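Local coordinates for protein 432aa long hypothetical deoxyribodipyrimidine photolyase (Sulfolobus tokodaii, PDB 2E0I) that probably repairs ultraviolet-induced pyrimidine dimers in DNA with light energy, using one FAD as catalyst and a second FAD as likely light-harvesting cofactor, at residues D98-S103 and H259-C264; V325-G330 and I345-W350; N43-E48 and V339-A344. All blocks are in the same frame, centred on the assembly; numbering follows the deposited sequence.

Contact 1 of 3, residues D98-S103 and H259-C264; sequences DYTPFS and HVFGHC. With FAD (flavin-adenine dinucleotide), chain F.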
# COMPACT_ATOMS: atom_id res chain seq x y z
N ASP A 98 -14.88 1.55 -0.66
CA ASP A 98 -13.59 0.94 -0.36
C ASP A 98 -13.93 -0.35 0.38
O ASP A 98 -15.09 -0.67 0.57
CB ASP A 98 -12.71 1.85 0.50
CG ASP A 98 -11.21 1.60 0.28
OD1 ASP A 98 -10.81 0.44 0.02
OD2 ASP A 98 -10.41 2.55 0.39
N TYR A 99 -12.91 -1.08 0.82
CA TYR A 99 -13.15 -2.37 1.43
C TYR A 99 -12.57 -2.65 2.81
O TYR A 99 -12.37 -3.80 3.17
CB TYR A 99 -12.69 -3.44 0.44
CG TYR A 99 -13.29 -3.22 -0.94
CD1 TYR A 99 -14.60 -3.61 -1.22
CD2 TYR A 99 -12.59 -2.51 -1.93
CE1 TYR A 99 -15.20 -3.31 -2.43
CE2 TYR A 99 -13.19 -2.20 -3.15
CZ TYR A 99 -14.51 -2.60 -3.39
OH TYR A 99 -15.14 -2.29 -4.58
N THR A 100 -12.28 -1.62 3.59
CA THR A 100 -11.74 -1.85 4.93
C THR A 100 -12.79 -1.46 5.97
O THR A 100 -13.64 -0.61 5.73
CB THR A 100 -10.48 -1.01 5.25
OG1 THR A 100 -10.78 0.38 5.08
CG2 THR A 100 -9.33 -1.40 4.35
N PRO A 101 -12.72 -2.10 7.14
CA PRO A 101 -13.67 -1.80 8.22
C PRO A 101 -13.89 -0.29 8.39
O PRO A 101 -15.02 0.20 8.40
CB PRO A 101 -13.00 -2.44 9.43
CG PRO A 101 -12.33 -3.66 8.82
CD PRO A 101 -11.74 -3.13 7.53
N PHE A 102 -12.80 0.44 8.51
CA PHE A 102 -12.88 1.88 8.68
C PHE A 102 -13.66 2.53 7.56
O PHE A 102 -14.50 3.40 7.79
CB PHE A 102 -11.47 2.49 8.74
CG PHE A 102 -11.46 3.99 8.70
CD1 PHE A 102 -11.39 4.67 7.48
CD2 PHE A 102 -11.54 4.74 9.87
CE1 PHE A 102 -11.41 6.06 7.43
CE2 PHE A 102 -11.56 6.14 9.84
CZ PHE A 102 -11.49 6.80 8.61
N SER A 103 -13.39 2.10 6.33
CA SER A 103 -14.06 2.67 5.19
C SER A 103 -15.52 2.29 5.14
O SER A 103 -16.37 3.08 4.76
CB SER A 103 -13.39 2.22 3.91
OG SER A 103 -14.15 2.68 2.81
N HIS A 259 -11.62 -10.02 10.10
CA HIS A 259 -10.82 -10.37 11.26
C HIS A 259 -9.32 -10.34 11.01
O HIS A 259 -8.54 -10.31 11.96
CB HIS A 259 -11.23 -11.75 11.82
CG HIS A 259 -10.78 -12.91 10.99
ND1 HIS A 259 -11.47 -13.35 9.87
CD2 HIS A 259 -9.69 -13.72 11.10
CE1 HIS A 259 -10.82 -14.37 9.34
NE2 HIS A 259 -9.74 -14.62 10.06
N VAL A 260 -8.90 -10.33 9.75
CA VAL A 260 -7.45 -10.32 9.51
C VAL A 260 -6.82 -9.09 10.15
O VAL A 260 -5.66 -9.12 10.54
CB VAL A 260 -7.09 -10.35 8.00
CG1 VAL A 260 -7.67 -11.60 7.36
CG2 VAL A 260 -7.57 -9.09 7.31
N PHE A 261 -7.59 -8.01 10.26
CA PHE A 261 -7.06 -6.81 10.88
C PHE A 261 -7.07 -6.95 12.39
O PHE A 261 -7.99 -6.49 13.05
CB PHE A 261 -7.88 -5.61 10.45
CG PHE A 261 -7.75 -5.29 9.00
CD1 PHE A 261 -6.51 -5.01 8.44
CD2 PHE A 261 -8.87 -5.29 8.17
CE1 PHE A 261 -6.37 -4.73 7.09
CE2 PHE A 261 -8.75 -5.01 6.82
CZ PHE A 261 -7.49 -4.73 6.28
N GLY A 262 -6.05 -7.61 12.93
CA GLY A 262 -5.99 -7.80 14.37
C GLY A 262 -5.79 -9.25 14.78
O GLY A 262 -5.26 -9.51 15.85
N HIS A 263 -6.23 -10.18 13.93
CA HIS A 263 -6.09 -11.61 14.21
C HIS A 263 -5.47 -12.30 13.01
O HIS A 263 -5.34 -11.71 11.95
CB HIS A 263 -7.44 -12.27 14.48
CG HIS A 263 -8.25 -11.61 15.56
ND1 HIS A 263 -9.45 -12.13 15.99
CD2 HIS A 263 -8.05 -10.48 16.26
CE1 HIS A 263 -9.96 -11.33 16.92
NE2 HIS A 263 -9.12 -10.32 17.10
N CYS A 264 -5.10 -13.56 13.18
CA CYS A 264 -4.51 -14.33 12.10
C CYS A 264 -5.61 -14.83 11.16
O CYS A 264 -6.70 -15.18 11.60
CB CYS A 264 -3.75 -15.53 12.66
SG CYS A 264 -2.37 -15.11 13.76
PA FAD F . -6.15 4.52 6.58
O1A FAD F . -5.20 3.40 6.40
O2A FAD F . -5.77 5.94 6.73
O5B FAD F . -6.49 4.22 8.12
C5B FAD F . -7.62 4.85 8.75
C4B FAD F . -7.84 4.32 10.17
O4B FAD F . -7.54 2.91 10.18
C3B FAD F . -6.87 4.96 11.17
O3B FAD F . -7.41 4.88 12.49
C2B FAD F . -5.66 4.04 11.03
O2B FAD F . -4.86 4.12 12.21
C1B FAD F . -6.38 2.69 11.00
N9A FAD F . -5.52 1.62 10.45
C8A FAD F . -4.86 1.66 9.29
N7A FAD F . -4.22 0.50 9.09
C5A FAD F . -4.48 -0.28 10.13
C6A FAD F . -4.12 -1.58 10.47
N6A FAD F . -3.32 -2.29 9.68
N1A FAD F . -4.58 -2.11 11.61
C2A FAD F . -5.35 -1.40 12.42
N3A FAD F . -5.70 -0.16 12.13
C4A FAD F . -5.29 0.42 11.00
N1 FAD F . -8.32 9.79 2.65
C2 FAD F . -9.18 10.85 2.92
O2 FAD F . -10.27 10.91 2.36
N3 FAD F . -8.82 11.81 3.87
C4 FAD F . -7.60 11.70 4.55
O4 FAD F . -7.28 12.56 5.38
C4X FAD F . -6.75 10.63 4.29
N5 FAD F . -5.56 10.48 5.02
C5X FAD F . -4.71 9.39 4.77
C6 FAD F . -3.58 9.20 5.56
C7 FAD F . -2.78 8.07 5.39
C7M FAD F . -1.55 7.89 6.27
C8 FAD F . -3.12 7.13 4.42
C8M FAD F . -2.27 5.88 4.20
C9 FAD F . -4.25 7.33 3.62
C9A FAD F . -5.05 8.46 3.79
N10 FAD F . -6.22 8.63 3.04
C10 FAD F . -7.10 9.68 3.34
C1' FAD F . -6.58 7.67 1.97
C2' FAD F . -7.28 6.42 2.51
O2' FAD F . -6.59 5.26 2.06
C3' FAD F . -8.74 6.39 2.05
O3' FAD F . -9.45 7.50 2.61
C4' FAD F . -9.42 5.08 2.48
O4' FAD F . -10.70 4.99 1.85
C5' FAD F . -9.59 5.04 4.00
O5' FAD F . -9.48 3.70 4.50
P FAD F . -8.06 3.14 5.00
O1P FAD F . -8.31 1.85 5.68
O2P FAD F . -7.09 3.18 3.89
O3P FAD F . -7.67 4.23 6.12
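Pro101 and Phe261 carry this contact, and their side chains cross obliquely. The proline ring presents its CD and CG edge to the phenyl ring. Pro101 CD comes to 3.6 Å from Phe261 CE2, and Pro101 CG packs against Phe261 CD2. Phe261 is set up for this by its first torsion. With chi1 at -67° the ring leans back over its own amide side, and it extends from CB toward the start of helix 101-115. The CZ end of Phe261 reaches Thr100 CG2 at 4.3 Å. One face of the phenyl ring rests on Val260 CG2, and helices 238-256 and 343-353 also touch Phe261. The contact is apolar, with no hydrogen bond between the segments.

Segment 98-103 runs from the turn after strand 92-96 into the first residues of helix 101-115, in the parallel alpha/beta domain. Here, as often in Rossmann-like folds, the strand-to-helix turn binds a cofactor phosphate. Thr100 is the N-cap of the helix. Its first torsion (chi1 57°) tucks OG1 in over the backbone, and OG1 gives a 2.9 Å hydrogen bond to O1P of the FAD of chain F. The same OG1 accepts a weak bond from Ser103 N. Such a helix start may partly offset the phosphate charge. Asp98 holds the ribityl part of the cofactor: its OD2 accepts from FAD O4' at 2.9 Å. The other oxygen, OD1, is met by Tyr99 N at 2.7 Å on the anti side, and also pairs with Arg9, which would fix the carboxylate. Phe102 lays one ring face against the ribose side, with FAD C5B 3.8 Å above its plane. Phe261 is the centre of an inverse gamma turn, following a short 3-10 segment.

Contact 2 of 3, residues V325-G330 and I345-W350; sequences VDWRWG and INNGNW. With FAD (flavin-adenine dinucleotide), chain E.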
# COMPACT_ATOMS: atom_id res chain seq x y z
N VAL A 325 9.24 -12.32 16.27
CA VAL A 325 8.45 -11.16 16.69
C VAL A 325 7.08 -11.21 15.98
O VAL A 325 6.99 -11.51 14.78
CB VAL A 325 9.17 -9.84 16.36
CG1 VAL A 325 8.27 -8.67 16.67
CG2 VAL A 325 10.46 -9.75 17.14
N ASP A 326 6.01 -10.93 16.72
CA ASP A 326 4.66 -10.97 16.17
C ASP A 326 4.58 -10.20 14.85
O ASP A 326 5.03 -9.06 14.76
CB ASP A 326 3.69 -10.38 17.20
CG ASP A 326 2.23 -10.59 16.84
OD1 ASP A 326 1.38 -10.29 17.69
OD2 ASP A 326 1.94 -11.03 15.71
N TRP A 327 4.00 -10.82 13.82
CA TRP A 327 3.88 -10.16 12.53
C TRP A 327 3.09 -8.85 12.58
O TRP A 327 3.29 -7.98 11.74
CB TRP A 327 3.24 -11.10 11.50
CG TRP A 327 1.90 -11.62 11.88
CD1 TRP A 327 1.63 -12.79 12.50
CD2 TRP A 327 0.63 -10.99 11.63
NE1 TRP A 327 0.27 -12.95 12.66
CE2 TRP A 327 -0.36 -11.85 12.14
CE3 TRP A 327 0.24 -9.78 11.04
CZ2 TRP A 327 -1.73 -11.55 12.07
CZ3 TRP A 327 -1.11 -9.47 10.97
CH2 TRP A 327 -2.08 -10.36 11.48
N ARG A 328 2.21 -8.71 13.56
CA ARG A 328 1.42 -7.48 13.71
C ARG A 328 2.33 -6.30 14.00
O ARG A 328 2.04 -5.18 13.60
CB ARG A 328 0.40 -7.62 14.84
CG ARG A 328 -0.70 -8.61 14.56
CD ARG A 328 -1.61 -8.74 15.76
NE ARG A 328 -2.42 -9.96 15.73
CZ ARG A 328 -1.93 -11.21 15.77
NH1 ARG A 328 -0.62 -11.42 15.85
NH2 ARG A 328 -2.76 -12.25 15.75
N TRP A 329 3.43 -6.55 14.71
CA TRP A 329 4.39 -5.49 15.02
C TRP A 329 5.01 -4.99 13.71
O TRP A 329 5.10 -3.78 13.45
CB TRP A 329 5.50 -6.04 15.93
CG TRP A 329 5.12 -6.27 17.37
CD1 TRP A 329 3.90 -6.67 17.85
CD2 TRP A 329 5.98 -6.16 18.51
NE1 TRP A 329 3.95 -6.83 19.22
CE2 TRP A 329 5.22 -6.52 19.65
CE3 TRP A 329 7.32 -5.81 18.68
CZ2 TRP A 329 5.76 -6.53 20.94
CZ3 TRP A 329 7.86 -5.81 19.97
CH2 TRP A 329 7.08 -6.17 21.08
N GLY A 330 5.44 -5.94 12.89
CA GLY A 330 6.05 -5.60 11.62
C GLY A 330 5.05 -4.93 10.71
O GLY A 330 5.38 -3.99 10.01
N ILE A 345 -3.47 -5.03 1.56
CA ILE A 345 -2.34 -5.60 0.86
C ILE A 345 -1.17 -5.81 1.83
O ILE A 345 -0.52 -6.84 1.78
CB ILE A 345 -1.94 -4.70 -0.34
CG1 ILE A 345 -3.14 -4.61 -1.30
CG2 ILE A 345 -0.71 -5.26 -1.04
CD1 ILE A 345 -2.91 -3.78 -2.54
N ASN A 346 -0.93 -4.85 2.71
CA ASN A 346 0.16 -4.99 3.68
C ASN A 346 -0.15 -6.16 4.62
O ASN A 346 0.70 -7.02 4.86
CB ASN A 346 0.35 -3.70 4.48
CG ASN A 346 1.56 -3.76 5.41
OD1 ASN A 346 2.66 -4.11 5.00
ND2 ASN A 346 1.35 -3.43 6.68
N ASN A 347 -1.38 -6.20 5.14
CA ASN A 347 -1.79 -7.27 6.04
C ASN A 347 -1.67 -8.64 5.38
O ASN A 347 -1.07 -9.57 5.95
CB ASN A 347 -3.22 -7.05 6.50
CG ASN A 347 -3.65 -8.04 7.56
OD1 ASN A 347 -3.84 -9.23 7.27
ND2 ASN A 347 -3.78 -7.57 8.80
N GLY A 348 -2.24 -8.76 4.18
CA GLY A 348 -2.22 -10.01 3.44
C GLY A 348 -0.83 -10.56 3.29
O GLY A 348 -0.58 -11.74 3.54
N ASN A 349 0.08 -9.69 2.89
CA ASN A 349 1.46 -10.09 2.69
C ASN A 349 2.16 -10.52 3.97
O ASN A 349 2.88 -11.51 3.96
CB ASN A 349 2.22 -8.96 2.01
CG ASN A 349 2.11 -9.01 0.49
OD1 ASN A 349 2.79 -9.79 -0.17
ND2 ASN A 349 1.23 -8.18 -0.08
N TRP A 350 1.95 -9.79 5.06
CA TRP A 350 2.59 -10.18 6.31
C TRP A 350 2.14 -11.55 6.76
O TRP A 350 2.96 -12.41 7.09
CB TRP A 350 2.31 -9.16 7.43
CG TRP A 350 3.27 -8.01 7.42
CD1 TRP A 350 3.09 -6.79 6.83
CD2 TRP A 350 4.60 -8.00 7.96
NE1 TRP A 350 4.24 -6.02 6.97
CE2 TRP A 350 5.17 -6.75 7.66
CE3 TRP A 350 5.36 -8.94 8.67
CZ2 TRP A 350 6.47 -6.40 8.04
CZ3 TRP A 350 6.65 -8.60 9.04
CH2 TRP A 350 7.19 -7.34 8.73
PA FAD E . 6.84 -4.33 -9.06
O1A FAD E . 7.41 -3.42 -10.08
O2A FAD E . 7.08 -5.79 -9.00
O5B FAD E . 5.36 -4.35 -9.69
C5B FAD E . 4.47 -5.45 -9.48
C4B FAD E . 3.06 -4.92 -9.18
O4B FAD E . 2.14 -6.00 -8.95
C3B FAD E . 3.10 -4.07 -7.91
O3B FAD E . 3.23 -2.70 -8.27
C2B FAD E . 1.68 -4.30 -7.38
O2B FAD E . 0.75 -3.55 -8.17
C1B FAD E . 1.52 -5.79 -7.66
N9A FAD E . 2.21 -6.62 -6.65
C8A FAD E . 3.43 -7.16 -6.75
N7A FAD E . 3.67 -7.91 -5.68
C5A FAD E . 2.60 -7.86 -4.89
C6A FAD E . 2.26 -8.42 -3.66
N6A FAD E . 3.09 -9.24 -3.03
N1A FAD E . 1.06 -8.13 -3.13
C2A FAD E . 0.20 -7.33 -3.74
N3A FAD E . 0.50 -6.78 -4.91
C4A FAD E . 1.67 -7.03 -5.50
N1 FAD E . 2.23 -3.38 -1.66
C2 FAD E . 1.49 -2.21 -1.47
O2 FAD E . 1.07 -1.57 -2.43
N3 FAD E . 1.26 -1.73 -0.17
C4 FAD E . 1.79 -2.42 0.92
O4 FAD E . 1.54 -2.03 2.06
C4X FAD E . 2.54 -3.58 0.73
N5 FAD E . 3.14 -4.21 1.82
C5X FAD E . 3.88 -5.38 1.65
C6 FAD E . 4.45 -6.00 2.76
C7 FAD E . 5.16 -7.18 2.60
C7M FAD E . 5.75 -7.86 3.84
C8 FAD E . 5.31 -7.74 1.33
C8M FAD E . 6.06 -9.06 1.13
C9 FAD E . 4.74 -7.11 0.23
C9A FAD E . 4.02 -5.93 0.37
N10 FAD E . 3.42 -5.30 -0.73
C10 FAD E . 2.77 -4.07 -0.56
C1' FAD E . 3.50 -5.91 -2.08
C2' FAD E . 4.68 -5.51 -2.98
O2' FAD E . 5.92 -5.71 -2.29
C3' FAD E . 4.59 -4.07 -3.48
O3' FAD E . 3.32 -3.88 -4.12
C4' FAD E . 5.69 -3.76 -4.49
O4' FAD E . 6.98 -3.99 -3.90
C5' FAD E . 5.61 -2.30 -4.96
O5' FAD E . 6.70 -1.98 -5.82
P FAD E . 6.56 -2.05 -7.43
O1P FAD E . 5.33 -1.31 -7.81
O2P FAD E . 7.85 -1.60 -8.00
O3P FAD E . 6.33 -3.62 -7.71
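Trp327 meets Trp350 at the start of helix 327-337, just after the N-cap Asp326. Asp326 OD2 accepts from Arg328 N at 3.2 Å. Trp327 CB packs on Trp350 CE3 at 4.1 Å. Farther out, the rim atom Trp327 CZ3 faces Asn347 ND2 at 3.9 Å, with ring and amide planes 83° apart. That amide nitrogen is bonded to Val260 O and Glu331 OE1. Arg328 turns away from the second segment. Trp327 CZ2 lies over one face of its guanidinium, which pairs with Asp326 and Asp270. Gly330 comes last, and its backbone passes over one face of the indole: CA is 3.9 Å from the centroid of the Trp350 six-membered ring, a CH-pi contact. The opposite face of Trp350 receives C7M of the FAD of chain E. Asn349, one residue earlier, grips the adenine of that FAD with two hydrogen bonds. The sequence spacing of Trp350, Trp327 and Trp274 matches the electron-transfer tryptophan triad of photolyases, so the pair is probably part of that path. Helix 309-322 touches both indoles through Val320, and Phe334 of helix 327-337 meets Trp350 edge-to-face.

Contact 3 of 3, residues N43-E48 and V339-A344; sequences NPYKSE and VDYDPA. With FAD (flavin-adenine dinucleotide), chain F.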
# COMPACT_ATOMS: atom_id res chain seq x y z
N ASN A 43 -2.47 8.85 14.21
CA ASN A 43 -2.81 7.64 13.51
C ASN A 43 -1.58 6.77 13.75
O ASN A 43 -0.50 7.05 13.26
CB ASN A 43 -3.00 7.93 12.03
CG ASN A 43 -3.19 6.68 11.22
OD1 ASN A 43 -2.98 5.57 11.72
ND2 ASN A 43 -3.57 6.84 9.96
N PRO A 44 -1.73 5.71 14.55
CA PRO A 44 -0.57 4.86 14.79
C PRO A 44 -0.05 4.21 13.49
O PRO A 44 1.12 3.86 13.38
CB PRO A 44 -1.10 3.82 15.78
CG PRO A 44 -2.27 4.52 16.44
CD PRO A 44 -2.91 5.25 15.30
N TYR A 45 -0.93 4.07 12.51
CA TYR A 45 -0.58 3.43 11.26
C TYR A 45 -0.25 4.41 10.13
O TYR A 45 -0.25 4.05 8.95
CB TYR A 45 -1.73 2.51 10.83
CG TYR A 45 -1.82 1.26 11.66
CD1 TYR A 45 -1.29 0.06 11.20
CD2 TYR A 45 -2.42 1.28 12.91
CE1 TYR A 45 -1.36 -1.10 11.97
CE2 TYR A 45 -2.49 0.13 13.69
CZ TYR A 45 -1.96 -1.06 13.21
OH TYR A 45 -2.04 -2.21 13.97
N LYS A 46 0.03 5.64 10.50
CA LYS A 46 0.32 6.65 9.51
C LYS A 46 1.77 6.68 9.06
O LYS A 46 2.69 6.49 9.85
CB LYS A 46 -0.10 8.03 10.02
CG LYS A 46 0.36 9.19 9.16
CD LYS A 46 0.11 10.51 9.86
CE LYS A 46 0.91 11.64 9.22
NZ LYS A 46 0.65 12.97 9.88
N SER A 47 1.95 6.91 7.76
CA SER A 47 3.26 7.00 7.15
C SER A 47 3.44 8.44 6.68
O SER A 47 2.59 8.98 5.98
CB SER A 47 3.32 6.02 5.97
OG SER A 47 4.49 6.24 5.20
N GLU A 48 4.55 9.07 7.06
CA GLU A 48 4.80 10.44 6.61
C GLU A 48 5.04 10.45 5.11
O GLU A 48 4.59 11.35 4.41
CB GLU A 48 6.00 11.06 7.33
CG GLU A 48 5.76 11.49 8.77
CD GLU A 48 4.53 12.37 8.95
OE1 GLU A 48 4.23 13.21 8.07
OE2 GLU A 48 3.85 12.22 10.00
N VAL A 339 5.53 4.19 1.42
CA VAL A 339 4.94 5.30 0.69
C VAL A 339 3.66 4.77 0.04
O VAL A 339 2.77 5.54 -0.30
CB VAL A 339 5.89 5.81 -0.42
CG1 VAL A 339 6.14 4.71 -1.45
CG2 VAL A 339 5.28 7.02 -1.12
N ASP A 340 3.59 3.44 -0.13
CA ASP A 340 2.44 2.79 -0.76
C ASP A 340 1.54 2.01 0.21
O ASP A 340 0.77 1.14 -0.21
CB ASP A 340 2.92 1.85 -1.88
CG ASP A 340 3.86 0.75 -1.36
OD1 ASP A 340 3.93 0.56 -0.12
OD2 ASP A 340 4.52 0.06 -2.18
N TYR A 341 1.62 2.31 1.49
CA TYR A 341 0.82 1.57 2.46
C TYR A 341 -0.64 1.30 2.10
O TYR A 341 -1.43 2.22 1.86
CB TYR A 341 0.85 2.25 3.83
CG TYR A 341 -0.02 1.54 4.84
CD1 TYR A 341 -1.15 2.16 5.38
CD2 TYR A 341 0.26 0.23 5.22
CE1 TYR A 341 -1.97 1.49 6.28
CE2 TYR A 341 -0.55 -0.45 6.11
CZ TYR A 341 -1.67 0.18 6.64
OH TYR A 341 -2.47 -0.49 7.53
N ASP A 342 -0.97 0.02 2.06
CA ASP A 342 -2.33 -0.41 1.79
C ASP A 342 -2.70 -1.41 2.89
O ASP A 342 -2.17 -2.52 2.94
CB ASP A 342 -2.41 -1.09 0.42
CG ASP A 342 -3.84 -1.33 -0.02
OD1 ASP A 342 -4.58 -2.07 0.69
OD2 ASP A 342 -4.22 -0.76 -1.07
N PRO A 343 -3.63 -1.02 3.80
CA PRO A 343 -4.03 -1.90 4.90
C PRO A 343 -4.20 -3.37 4.54
O PRO A 343 -3.55 -4.23 5.15
CB PRO A 343 -5.33 -1.26 5.38
CG PRO A 343 -5.11 0.19 5.12
CD PRO A 343 -4.48 0.18 3.75
N ALA A 344 -5.04 -3.67 3.55
CA ALA A 344 -5.29 -5.06 3.16
C ALA A 344 -4.11 -5.74 2.48
O ALA A 344 -3.79 -6.89 2.76
CB ALA A 344 -6.51 -5.14 2.25
PA FAD F . -6.15 4.52 6.58
O1A FAD F . -5.20 3.40 6.40
O2A FAD F . -5.77 5.94 6.73
O5B FAD F . -6.49 4.22 8.12
C5B FAD F . -7.62 4.85 8.75
C4B FAD F . -7.84 4.32 10.17
O4B FAD F . -7.54 2.91 10.18
C3B FAD F . -6.87 4.96 11.17
O3B FAD F . -7.41 4.88 12.49
C2B FAD F . -5.66 4.04 11.03
O2B FAD F . -4.86 4.12 12.21
C1B FAD F . -6.38 2.69 11.00
N9A FAD F . -5.52 1.62 10.45
C8A FAD F . -4.86 1.66 9.29
N7A FAD F . -4.22 0.50 9.09
C5A FAD F . -4.48 -0.28 10.13
C6A FAD F . -4.12 -1.58 10.47
N6A FAD F . -3.32 -2.29 9.68
N1A FAD F . -4.58 -2.11 11.61
C2A FAD F . -5.35 -1.40 12.42
N3A FAD F . -5.70 -0.16 12.13
C4A FAD F . -5.29 0.42 11.00
N1 FAD F . -8.32 9.79 2.65
C2 FAD F . -9.18 10.85 2.92
O2 FAD F . -10.27 10.91 2.36
N3 FAD F . -8.82 11.81 3.87
C4 FAD F . -7.60 11.70 4.55
O4 FAD F . -7.28 12.56 5.38
C4X FAD F . -6.75 10.63 4.29
N5 FAD F . -5.56 10.48 5.02
C5X FAD F . -4.71 9.39 4.77
C6 FAD F . -3.58 9.20 5.56
C7 FAD F . -2.78 8.07 5.39
C7M FAD F . -1.55 7.89 6.27
C8 FAD F . -3.12 7.13 4.42
C8M FAD F . -2.27 5.88 4.20
C9 FAD F . -4.25 7.33 3.62
C9A FAD F . -5.05 8.46 3.79
N10 FAD F . -6.22 8.63 3.04
C10 FAD F . -7.10 9.68 3.34
C1' FAD F . -6.58 7.67 1.97
C2' FAD F . -7.28 6.42 2.51
O2' FAD F . -6.59 5.26 2.06
C3' FAD F . -8.74 6.39 2.05
O3' FAD F . -9.45 7.50 2.61
C4' FAD F . -9.42 5.08 2.48
O4' FAD F . -10.70 4.99 1.85
C5' FAD F . -9.59 5.04 4.00
O5' FAD F . -9.48 3.70 4.50
P FAD F . -8.06 3.14 5.00
O1P FAD F . -8.31 1.85 5.68
O2P FAD F . -7.09 3.18 3.89
O3P FAD F . -7.67 4.23 6.12
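Tyr45 and Tyr341 belong to the adenine site of the second FAD (chain F), the likely light-harvesting cofactor. The site lies where a loop of the alpha/beta domain meets the loop leading into helix 343-353. Tyr45 CD1 and Tyr341 OH are 3.9 Å apart. The two rings use the adenine differently. Tyr45 lays a face along it, with FAD C6A 3.2 Å above the phenol plane toward the rim. Tyr341 comes in by its edge. The type I beta turn from Asn43 to Lys46 presents Tyr45. Asn43 OD1 accepts from Tyr45 N at 2.7 Å, which makes an Asx turn, and it also lies very close to the ribose hydroxyl O2B of FAD, a hydrogen bond whose modelled length is doubtful. Its ND2 is held by Gln39 O. Ser47 approaches the other segment loosely, its OG 4.4 Å from Val339 N; this hydroxyl is engaged by Leu338 O and Ala50 N. Segment 339-344 serves both cofactors. Asp340 O and Asp342 N are hydrogen-bonded to the flavin of the other FAD. Pro343 CG packs at 3.5 Å from O1A of the chain F diphosphate. The extended first torsion of Tyr341 (chi1 177°) carries its ring toward the adenine, and its OH donates to FAD N7A, which lies near the phenol plane.

Contacts 2 and 3 are buried, while contact 1 lies nearer the surface and is only partly buried. Contacts 1 and 3 both join the alpha/beta domain to the helical FAD-binding part, and both line the pocket of the chain F cofactor. Contact 2 stays within the helical part, beside the chain E flavin. Helix 343-353 is common to contacts 2 and 3, and Phe261 of contact 1 packs against its first turn. Gly262 O also bonds to Arg328 NE, which ties contact 1 to contact 2. The chemistry differs: proline on phenyl in contact 1, indole and glycine backbone in contact 2, and two tyrosines meeting round an adenine in contact 3.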